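Local coordinates for CYCLIN domain-containing protein (Chaetomium thermophilum, PDB 6Z3U) that probably acts as the cyclin H subunit of the CDK-activating kinase complex, where it would regulate CDK7 together with MAT1, at residues A243-L246 and A247-L251; F232-T235 and P236-M240. One frame throughout, in Å; residues are numbered along the deposited sequence.

Interaction 1: residues A243-L246 and A247-L251; sequences ALSL and ADRGL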
loop_
_atom_site.group_PDB
_atom_site.type_symbol
_atom_site.label_atom_id
_atom_site.label_comp_id
_atom_site.label_asym_id
_atom_site.label_seq_id
_atom_site.Cartn_x
_atom_site.Cartn_y
_atom_site.Cartn_z
ATOM N N ALA A 243 -7.365 11.819 19.977
ATOM C CA ALA A 243 -8.807 11.619 19.875
ATOM C C ALA A 243 -9.341 10.865 21.085
ATOM O O ALA A 243 -10.436 11.160 21.577
ATOM C CB ALA A 243 -9.145 10.875 18.585
ATOM N N LEU A 244 -8.579 9.885 21.579
ATOM C CA LEU A 244 -8.979 9.184 22.796
ATOM C C LEU A 244 -8.884 10.100 24.009
ATOM O O LEU A 244 -9.731 10.038 24.909
ATOM C CB LEU A 244 -8.117 7.936 22.988
ATOM C CG LEU A 244 -8.311 7.158 24.293
ATOM C CD1 LEU A 244 -9.748 6.677 24.443
ATOM C CD2 LEU A 244 -7.348 5.981 24.354
ATOM N N SER A 245 -7.859 10.956 24.053
ATOM C CA SER A 245 -7.733 11.899 25.158
ATOM C C SER A 245 -8.925 12.842 25.222
ATOM O O SER A 245 -9.345 13.242 26.312
ATOM C CB SER A 245 -6.435 12.696 25.022
ATOM O OG SER A 245 -6.188 13.466 26.186
ATOM N N LEU A 246 -9.475 13.215 24.063
ATOM C CA LEU A 246 -10.669 14.050 24.046
ATOM C C LEU A 246 -11.898 13.271 24.494
ATOM O O LEU A 246 -12.788 13.836 25.140
ATOM C CB LEU A 246 -10.882 14.618 22.643
ATOM C CG LEU A 246 -9.852 15.651 22.185
ATOM C CD1 LEU A 246 -9.821 15.742 20.670
ATOM C CD2 LEU A 246 -10.156 17.009 22.792
ATOM N N ALA A 247 -11.960 11.977 24.175
ATOM C CA ALA A 247 -13.103 11.163 24.572
ATOM C C ALA A 247 -13.038 10.789 26.048
ATOM O O ALA A 247 -14.064 10.793 26.737
ATOM C CB ALA A 247 -13.172 9.904 23.707
ATOM N N ASP A 248 -11.843 10.471 26.549
ATOM C CA ASP A 248 -11.681 10.080 27.952
ATOM C C ASP A 248 -10.210 10.318 28.312
ATOM O O ASP A 248 -9.366 9.445 28.106
ATOM C CB ASP A 248 -12.091 8.637 28.179
ATOM C CG ASP A 248 -12.205 8.281 29.651
ATOM O OD1 ASP A 248 -11.385 8.774 30.454
ATOM O OD2 ASP A 248 -13.121 7.507 30.004
ATOM N N ARG A 249 -9.927 11.508 28.850
ATOM C CA ARG A 249 -8.549 11.868 29.167
ATOM C C ARG A 249 -7.918 10.883 30.142
ATOM O O ARG A 249 -6.706 10.642 30.083
ATOM C CB ARG A 249 -8.495 13.285 29.744
ATOM C CG ARG A 249 -7.083 13.846 29.879
ATOM C CD ARG A 249 -7.057 15.126 30.703
ATOM N NE ARG A 249 -7.539 16.290 29.963
ATOM C CZ ARG A 249 -6.799 17.005 29.120
ATOM N NH1 ARG A 249 -7.328 18.051 28.499
ATOM N NH2 ARG A 249 -5.534 16.679 28.893
ATOM N N GLY A 250 -8.715 10.309 31.044
ATOM C CA GLY A 250 -8.166 9.363 32.002
ATOM C C GLY A 250 -7.545 8.152 31.336
ATOM O O GLY A 250 -6.453 7.717 31.710
ATOM N N LEU A 251 -8.232 7.590 30.338
ATOM C CA LEU A 251 -7.708 6.416 29.649
ATOM C C LEU A 251 -6.436 6.749 28.877
ATOM O O LEU A 251 -5.476 5.971 28.886
ATOM C CB LEU A 251 -8.768 5.849 28.707
ATOM C CG LEU A 251 -10.032 5.284 29.357
ATOM C CD1 LEU A 251 -11.014 4.830 28.289
ATOM C CD2 LEU A 251 -9.701 4.140 30.300
#

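Interaction 2: residues F232-T235 and P236-M240; sequences FHFT and PSQIM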
loop_
_atom_site.group_PDB
_atom_site.type_symbol
_atom_site.label_atom_id
_atom_site.label_comp_id
_atom_site.label_asym_id
_atom_site.label_seq_id
_atom_site.Cartn_x
_atom_site.Cartn_y
_atom_site.Cartn_z
ATOM N N PHE A 232 -0.273 16.270 9.074
ATOM C CA PHE A 232 0.996 16.857 8.668
ATOM C C PHE A 232 1.957 17.066 9.831
ATOM O O PHE A 232 3.171 17.138 9.608
ATOM C CB PHE A 232 0.766 18.205 7.974
ATOM C CG PHE A 232 -0.090 18.120 6.742
ATOM C CD1 PHE A 232 0.295 17.341 5.664
ATOM C CD2 PHE A 232 -1.269 18.839 6.656
ATOM C CE1 PHE A 232 -0.491 17.269 4.530
ATOM C CE2 PHE A 232 -2.056 18.770 5.526
ATOM C CZ PHE A 232 -1.666 17.986 4.462
ATOM N N HIS A 233 1.449 17.159 11.061
ATOM C CA HIS A 233 2.278 17.473 12.214
ATOM C C HIS A 233 2.331 16.371 13.260
ATOM O O HIS A 233 3.133 16.476 14.195
ATOM C CB HIS A 233 1.777 18.762 12.884
ATOM C CG HIS A 233 1.489 19.867 11.918
ATOM N ND1 HIS A 233 2.441 20.375 11.062
ATOM C CD2 HIS A 233 0.351 20.559 11.669
ATOM C CE1 HIS A 233 1.904 21.333 10.328
ATOM N NE2 HIS A 233 0.637 21.465 10.678
ATOM N N PHE A 234 1.518 15.324 13.135
ATOM C CA PHE A 234 1.439 14.293 14.158
ATOM C C PHE A 234 1.338 12.923 13.509
ATOM O O PHE A 234 0.888 12.783 12.369
ATOM C CB PHE A 234 0.246 14.528 15.091
ATOM C CG PHE A 234 0.236 15.888 15.723
ATOM C CD1 PHE A 234 1.056 16.171 16.803
ATOM C CD2 PHE A 234 -0.591 16.887 15.237
ATOM C CE1 PHE A 234 1.051 17.422 17.386
ATOM C CE2 PHE A 234 -0.601 18.140 15.816
ATOM C CZ PHE A 234 0.221 18.409 16.893
ATOM N N THR A 235 1.770 11.928 14.241
ATOM C CA THR A 235 1.795 10.528 13.854
ATOM C C THR A 235 0.449 9.874 14.153
ATOM O O THR A 235 -0.249 10.284 15.084
ATOM C CB THR A 235 2.906 9.807 14.614
ATOM O OG1 THR A 235 4.163 10.421 14.303
ATOM C CG2 THR A 235 2.974 8.339 14.254
ATOM N N PRO A 236 0.042 8.864 13.374
ATOM C CA PRO A 236 -1.228 8.182 13.681
ATOM C C PRO A 236 -1.367 7.772 15.137
ATOM O O PRO A 236 -2.463 7.881 15.699
ATOM C CB PRO A 236 -1.198 6.972 12.740
ATOM C CG PRO A 236 -0.458 7.476 11.548
ATOM C CD PRO A 236 0.601 8.414 12.084
ATOM N N SER A 237 -0.290 7.303 15.768
ATOM C CA SER A 237 -0.357 7.011 17.196
ATOM C C SER A 237 -0.625 8.282 17.989
ATOM O O SER A 237 -1.445 8.288 18.913
ATOM C CB SER A 237 0.941 6.357 17.668
ATOM O OG SER A 237 2.042 7.238 17.520
ATOM N N GLN A 238 0.055 9.373 17.633
ATOM C CA GLN A 238 -0.152 10.636 18.332
ATOM C C GLN A 238 -1.574 11.146 18.127
ATOM O O GLN A 238 -2.246 11.549 19.083
ATOM C CB GLN A 238 0.873 11.662 17.848
ATOM C CG GLN A 238 2.308 11.303 18.204
ATOM C CD GLN A 238 3.325 12.184 17.505
ATOM O OE1 GLN A 238 2.969 13.045 16.703
ATOM N NE2 GLN A 238 4.599 11.971 17.807
ATOM N N ILE A 239 -2.049 11.140 16.879
ATOM C CA ILE A 239 -3.419 11.564 16.605
ATOM C C ILE A 239 -4.411 10.639 17.300
ATOM O O ILE A 239 -5.405 11.093 17.881
ATOM C CB ILE A 239 -3.668 11.615 15.085
ATOM C CG1 ILE A 239 -2.762 12.660 14.432
ATOM C CG2 ILE A 239 -5.132 11.917 14.795
ATOM C CD1 ILE A 239 -2.788 12.633 12.922
ATOM N N MET A 240 -4.161 9.329 17.245
ATOM C CA MET A 240 -5.071 8.369 17.862
ATOM C C MET A 240 -5.207 8.624 19.358
ATOM O O MET A 240 -6.319 8.659 19.895
ATOM C CB MET A 240 -4.581 6.945 17.595
ATOM C CG MET A 240 -5.387 5.868 18.295
ATOM S SD MET A 240 -4.759 5.501 19.941
ATOM C CE MET A 240 -6.279 5.470 20.882
#

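Interaction 1: residues A243-L246 and A247-L251
A helix-to-helix junction, in which one aspartate both ends a helix and caps the next, joins Leu-244 to Asp-248 in the C-terminal cyclin domain. Asp-248 N donates to Leu-244 O over 2.7 Å, a fairly straight bond (163° at the hydrogen) that closes the last turn of helix 236-247. One step earlier, Ala-247 N reaches Ala-243 O at 3.1 Å, less directly, with the donor tilted 27° from the carbonyl plane. Asp-248 then leaves helical geometry, its backbone swinging into an extended conformation, and serves as N-cap of helix 249-261. The cap is modest: Asp-248 OD1 accepts a weak bond from Leu-251 N at 3.4 Å, while Asp-248 OD2 is engaged by a salt bridge to Arg-209 of helix 207-221, which probably favours a charged carboxylate.

In this all-helical cyclin domain, helix 236-247 passes to helix 249-261 with Asp-248 as the one residue between them, and few side chains meet across the turn. Ser-245 OG lies 3.8 Å from Arg-249 CG and over one face of the guanidinium group. The arginine side chain leaves with CG opposite its own backbone N (chi1 -170°) and bends at chi3, and its NH2 forms a salt bridge with Glu-323 of helix 313-330. From the same helix Arg-326 donates to Ser-245 O. Leu-244 and Leu-251 meet loosely, methyl to methyl, with Leu-244 CD1 4.5 Å from Leu-251 CD1; Leu-251 also packs on Leu-210 and Ala-213 of helix 207-221.

Interaction 2: residues F232-T235 and P236-M240
Gln-238 folds back over Thr-235 at the N-terminus of helix 236-247, forming one half of a capping box: the side chain three residues into the helix accepts from the N-cap backbone. Gln-238 OE1 takes the N-H of Thr-235 at 3.0 Å, well aligned at the hydrogen (164°), although the donor sits above the amide's carbonyl plane. The Thr-235 side chain makes no reciprocal capping bond; its OG1 instead has a weak hydrogen bond to Gly-57 of the RING-type domain-containing protein chain.

Phe-234 and Gln-238 cross almost perpendicularly, the ring and amide planes 72° apart, and OE1 approaches the ring at its edge, 3.7 Å from Phe-234 CD1. With CG placed beside its backbone N (chi1 -65°) and the chain extended beyond, Gln-238 lays its amide against Thr-235, while NE2 bonds to Val-60 O of the same RING-type chain. Thr-235 O in turn receives Ile-239 N at 2.7 Å, starting the helical hydrogen bonding. Next to that bond Ile-239 CG1 rests 3.6 Å from Phe-234 CB, and Ile-239 CD1 comes within 3.7 Å of Phe-234 O.

How the interactions relate
Helix 236-247 illustrates how one helix can be defined by local contacts at its two ends. Interaction 2 comes first along the chain and opens the helix; interaction 1 follows and closes it, handing the chain on to helix 249-261. Their centres are about 15 Å apart, they do not touch beyond adjoining in sequence, and both fall within the C-terminal cyclin domain range. Helix 313-330 packs against both. The surroundings otherwise differ: 232-240 is buried and meets the RING-type domain-containing protein, probably MAT1, whereas no other chain of the assembly touches the partly buried 243-251. The helix start thus lies at a subunit interface, while its end packs against helices 207-221 and 313-330 of the same chain.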